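Side-chain contacts in lipolytic enzyme, g-d-s-l (Clostridium thermocellum, PDB 2W47), which binds a glycan through a family 6 carbohydrate-binding module, a beta-sandwich domain that also holds a calcium ion: residues Asn47-Ser51 / Gly52-Leu56; Arg71-Asn75 / Gly76-Lys80. One frame throughout, in Å; residues are numbered along the deposited sequence. Where two conformers were deposited one is given.

Contact 1 (Asn47-Ser51 / Gly52-Leu56); sequences NAPSS and GSYAL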
loop_
_atom_site.group_PDB
_atom_site.type_symbol
_atom_site.label_atom_id
_atom_site.label_comp_id
_atom_site.label_asym_id
_atom_site.label_seq_id
_atom_site.Cartn_x
_atom_site.Cartn_y
_atom_site.Cartn_z
ATOM N N ASN A 47 -7.855 -9.255 -6.477
ATOM C CA ASN A 47 -8.986 -9.670 -7.292
ATOM C C ASN A 47 -9.948 -8.516 -7.544
ATOM O O ASN A 47 -10.264 -7.755 -6.633
ATOM C CB ASN A 47 -9.729 -10.815 -6.598
ATOM C CG ASN A 47 -10.998 -11.220 -7.327
ATOM O OD1 ASN A 47 -12.106 -11.012 -6.837
ATOM N ND2 ASN A 47 -10.835 -11.793 -8.503
ATOM N N ALA A 48 -10.402 -8.399 -8.785
ATOM C CA ALA A 48 -11.503 -7.498 -9.117
ATOM C C ALA A 48 -12.642 -8.354 -9.669
ATOM O O ALA A 48 -12.483 -8.984 -10.720
ATOM C CB ALA A 48 -11.061 -6.448 -10.132
ATOM N N PRO A 49 -13.788 -8.404 -8.958
ATOM C CA PRO A 49 -14.924 -9.204 -9.443
ATOM C C PRO A 49 -15.406 -8.754 -10.814
ATOM O O PRO A 49 -15.897 -9.569 -11.596
ATOM C CB PRO A 49 -16.008 -8.947 -8.394
ATOM C CG PRO A 49 -15.267 -8.549 -7.171
ATOM C CD PRO A 49 -14.086 -7.769 -7.662
ATOM N N SER A 50 -15.263 -7.461 -11.091
ATOM C CA SER A 50 -15.607 -6.888 -12.379
ATOM C C SER A 50 -14.619 -5.787 -12.721
ATOM O O SER A 50 -14.010 -5.186 -11.829
ATOM C CB SER A 50 -17.039 -6.331 -12.360
ATOM O OG SER A 50 -17.237 -5.454 -11.266
ATOM N N SER A 51 -14.442 -5.533 -14.011
ATOM C CA SER A 51 -13.584 -4.445 -14.445
ATOM C C SER A 51 -14.206 -3.126 -14.027
ATOM O O SER A 51 -15.427 -2.969 -14.053
ATOM C CB SER A 51 -13.368 -4.483 -15.953
ATOM O OG SER A 51 -12.742 -5.697 -16.327
ATOM N N GLY A 52 -13.368 -2.186 -13.616
ATOM C CA GLY A 52 -13.864 -0.879 -13.215
ATOM C C GLY A 52 -12.968 -0.186 -12.216
ATOM O O GLY A 52 -11.818 -0.585 -12.010
ATOM N N SER A 53 -13.501 0.859 -11.589
ATOM C CA SER A 53 -12.720 1.701 -10.687
ATOM C C SER A 53 -12.807 1.196 -9.254
ATOM O O SER A 53 -13.891 0.897 -8.749
ATOM C CB SER A 53 -13.192 3.153 -10.769
ATOM O OG SER A 53 -13.268 3.587 -12.115
ATOM N N TYR A 54 -11.647 1.097 -8.609
ATOM C CA TYR A 54 -11.551 0.611 -7.236
ATOM C C TYR A 54 -10.723 1.565 -6.414
ATOM O O TYR A 54 -9.731 2.106 -6.897
ATOM C CB TYR A 54 -10.904 -0.780 -7.186
ATOM C CG TYR A 54 -11.800 -1.868 -7.721
ATOM C CD1 TYR A 54 -12.502 -2.698 -6.860
ATOM C CD2 TYR A 54 -11.948 -2.056 -9.091
ATOM C CE1 TYR A 54 -13.347 -3.694 -7.353
ATOM C CE2 TYR A 54 -12.782 -3.050 -9.593
ATOM C CZ TYR A 54 -13.476 -3.862 -8.717
ATOM O OH TYR A 54 -14.311 -4.854 -9.210
ATOM N N ALA A 55 -11.127 1.747 -5.164
ATOM C CA ALA A 55 -10.288 2.423 -4.186
ATOM C C ALA A 55 -9.241 1.438 -3.676
ATOM O O ALA A 55 -9.560 0.286 -3.365
ATOM C CB ALA A 55 -11.124 2.954 -3.045
ATOM N N LEU A 56 -7.999 1.912 -3.633
ATOM C CA LEU A 56 -6.869 1.181 -3.074
ATOM C C LEU A 56 -6.373 2.027 -1.917
ATOM O O LEU A 56 -5.807 3.097 -2.129
ATOM C CB LEU A 56 -5.758 1.028 -4.122
ATOM C CG LEU A 56 -6.165 0.529 -5.514
ATOM C CD1 LEU A 56 -4.960 0.490 -6.448
ATOM C CD2 LEU A 56 -6.818 -0.834 -5.409
HETATM O O HOH W 1 -17.075 -4.755 -8.359
#
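The ring of Tyr54 reaches back along the chain into the bend formed by Ala48-Ser51, and its hydroxyl ends against the backbone of Ser50. Tyr54 OH donates to Ser50 O over 2.7 Å, arriving in the carbonyl plane on a lone pair, with a C=O...O angle of 136°. The same carbonyl oxygen lies in the plane of the ring at its edge, 3.3 Å from Tyr54 CE2. With CG beside its own backbone N (chi1 -71°), the tyrosine is directed back toward the bend. Two apolar groups meet the phenol end of the ring at a slant: the proline ring crosses it obliquely, bringing Pro49 CD to 3.3 Å from Tyr54 OH, and the methyl of Ala48 comes in with CB 3.8 Å from Tyr54 CZ. A water donates to Tyr54 OH at 2.9 Å and also bonds Ser50 OG at 3.0 Å, so the phenol oxygen both gives and receives a bond. Gly52 follows the bend with backbone angles that only glycine accepts comfortably, while Ser51 OG is hydrogen-bonded to Gln105 N. A tyrosine hydroxyl bonded to the backbone four residues earlier makes a tyrosine corner, a motif of Greek-key beta proteins in which glycine two residues before the tyrosine, as Gly52 is here, is common; here it ties the connection between the two sheets of the sandwich.

Contact 2 (Arg71-Asn75 / Gly76-Lys80); sequences RITVN and GNIVK
Ile72 O accepts two neighbouring amides of the returning strand: Val79 N at 2.9 Å and, more weakly, Lys80 N at 3.3 Å. This shared acceptor marks a classic beta bulge, in which Val79 and Lys80 together face Ile72 and the register slips by one residue. Ile72 N completes the pairing with a nearly straight bond (174°) of 3.0 Å to Lys80 O. Nearer the tip, Val74 and Asn77 form a hydrogen-bonded pair, Val74 N reaching Asn77 O at 2.9 Å. In the reverse bond, also 2.9 Å, Asn77 N approaches Val74 O from well above the carbonyl plane, about 60° out of it, as the chain tightens into a type I' turn with Asn75 and Gly76 at its two corners. The Thr73 hydroxyl sits between the backbone N and carbonyl carbon (chi1 54°), where Thr73 OG1 meets a water at 2.8 Å; Gly76 N donates to that water at 3.0 Å, linking strand to turn. The other branch of Thr73, its CG2 methyl, meets Ile78 CG1 on the same face. Val79 presents both methyls to the first strand, CG1 lying 3.9 Å from Val74 CG2 and CG2 meeting Ile72 CG2, while Lys80 passes CB by Ile72 CG1 and sends the rest of its chain away. In strand 95-103, Ile99 takes the packing of Ile72 and Val79, and Leu103 that of Val74. Backbone bonds set the register, and apolar side chains close one face: at the bulge, Val79 lies against Ile72 and Val74, and the turn depends on glycine at its second corner.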
loop_
_atom_site.group_PDB
_atom_site.type_symbol
_atom_site.label_atom_id
_atom_site.label_comp_id
_atom_site.label_asym_id
_atom_site.label_seq_id
_atom_site.Cartn_x
_atom_site.Cartn_y
_atom_site.Cartn_z
ATOM N N ARG A 71 5.994 4.771 -5.671
ATOM C CA ARG A 71 5.530 4.603 -7.036
ATOM C C ARG A 71 4.543 3.443 -7.056
ATOM O O ARG A 71 4.883 2.331 -6.651
ATOM C CB ARG A 71 6.737 4.287 -7.921
ATOM C CG ARG A 71 6.563 4.560 -9.409
ATOM C CD ARG A 71 7.830 4.224 -10.198
ATOM N NE ARG A 71 8.993 4.976 -9.731
ATOM C CZ ARG A 71 9.966 4.472 -8.972
ATOM N NH1 ARG A 71 10.972 5.249 -8.601
ATOM N NH2 ARG A 71 9.940 3.204 -8.581
ATOM N N ILE A 72 3.329 3.701 -7.516
ATOM C CA ILE A 72 2.285 2.685 -7.549
ATOM C C ILE A 72 2.081 2.189 -8.958
ATOM O O ILE A 72 1.840 2.973 -9.879
ATOM C CB ILE A 72 0.946 3.211 -6.977
ATOM C CG1 ILE A 72 1.170 4.010 -5.684
ATOM C CG2 ILE A 72 -0.055 2.057 -6.795
ATOM C CD1 ILE A 72 1.875 3.249 -4.555
ATOM N N THR A 73 2.163 0.873 -9.109
ATOM C CA THR A 73 1.942 0.239 -10.397
ATOM C C THR A 73 0.805 -0.776 -10.323
ATOM O O THR A 73 0.613 -1.443 -9.305
ATOM C CB THR A 73 3.217 -0.439 -10.950
ATOM O OG1 THR A 73 3.744 -1.353 -9.978
ATOM C CG2 THR A 73 4.282 0.587 -11.295
ATOM N N VAL A 74 0.045 -0.865 -11.412
ATOM C CA VAL A 74 -0.977 -1.895 -11.575
ATOM C C VAL A 74 -0.594 -2.657 -12.825
ATOM O O VAL A 74 -0.547 -2.094 -13.923
ATOM C CB VAL A 74 -2.396 -1.298 -11.728
ATOM C CG1 VAL A 74 -3.422 -2.393 -12.055
ATOM C CG2 VAL A 74 -2.793 -0.561 -10.472
ATOM N N ASN A 75 -0.260 -3.934 -12.651
ATOM C CA ASN A 75 0.204 -4.764 -13.757
ATOM C C ASN A 75 1.436 -4.145 -14.444
ATOM O O ASN A 75 1.643 -4.289 -15.657
ATOM C CB ASN A 75 -0.955 -5.037 -14.732
ATOM C CG ASN A 75 -2.195 -5.556 -14.018
ATOM O OD1 ASN A 75 -3.313 -5.044 -14.191
ATOM N ND2 ASN A 75 -1.998 -6.555 -13.181
ATOM N N GLY A 76 2.261 -3.457 -13.653
ATOM C CA GLY A 76 3.477 -2.823 -14.158
ATOM C C GLY A 76 3.264 -1.451 -14.775
ATOM O O GLY A 76 4.227 -0.764 -15.131
ATOM N N ASN A 77 2.005 -1.049 -14.901
ATOM C CA ASN A 77 1.682 0.284 -15.404
ATOM C C ASN A 77 1.721 1.277 -14.268
ATOM O O ASN A 77 1.112 1.048 -13.238
ATOM C CB ASN A 77 0.301 0.264 -16.039
ATOM C CG ASN A 77 0.226 -0.707 -17.188
ATOM O OD1 ASN A 77 -0.235 -1.846 -17.037
ATOM N ND2 ASN A 77 0.756 -0.304 -18.314
ATOM N N ILE A 78 2.439 2.382 -14.458
ATOM C CA ILE A 78 2.541 3.395 -13.411
ATOM C C ILE A 78 1.228 4.163 -13.341
ATOM O O ILE A 78 0.844 4.843 -14.302
ATOM C CB ILE A 78 3.733 4.348 -13.646
ATOM C CG1 ILE A 78 5.040 3.556 -13.715
ATOM C CG2 ILE A 78 3.809 5.394 -12.526
ATOM C CD1 ILE A 78 6.248 4.371 -14.212
ATOM N N VAL A 79 0.514 4.016 -12.231
ATOM C CA VAL A 79 -0.757 4.714 -12.066
ATOM C C VAL A 79 -0.595 5.948 -11.180
ATOM O O VAL A 79 -1.371 6.897 -11.283
ATOM C CB VAL A 79 -1.902 3.788 -11.573
ATOM C CG1 VAL A 79 -2.142 2.668 -12.578
ATOM C CG2 VAL A 79 -1.611 3.217 -10.191
ATOM N N LYS A 80 0.424 5.936 -10.324
ATOM C CA LYS A 80 0.767 7.122 -9.542
ATOM C C LYS A 80 2.282 7.161 -9.414
ATOM O O LYS A 80 2.853 6.378 -8.666
ATOM C CB LYS A 80 0.072 7.095 -8.172
ATOM C CG LYS A 80 0.178 8.390 -7.356
ATOM C CD LYS A 80 -0.525 9.571 -8.021
ATOM C CE LYS A 80 -0.217 10.873 -7.285
ATOM N NZ LYS A 80 -0.700 10.883 -5.876
HETATM O O HOH W 2 2.353 -3.694 -10.709
#

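The two contacts follow one another along the chain. Their centres are 15 Å apart and their nearest atoms about 5 Å, without touching. The tyrosine corner carries the chain from strand 41-48 of one sheet to strand 52-61 of the other; the hairpin 71-80 forms one border of the first sheet, with strand 77-83 outermost, and strand 106-114 runs between strands 41-48 and 70-74. Leu103 is a common neighbour, packing against Ala48 and Tyr54 of contact 1 and against Val74 of contact 2. Neither contact contributes a residue to the glycan pocket, which includes Arg68 and Trp91, or to the calcium site of Asn33, Tyr34 and Asn36; both belong to the sandwich framework.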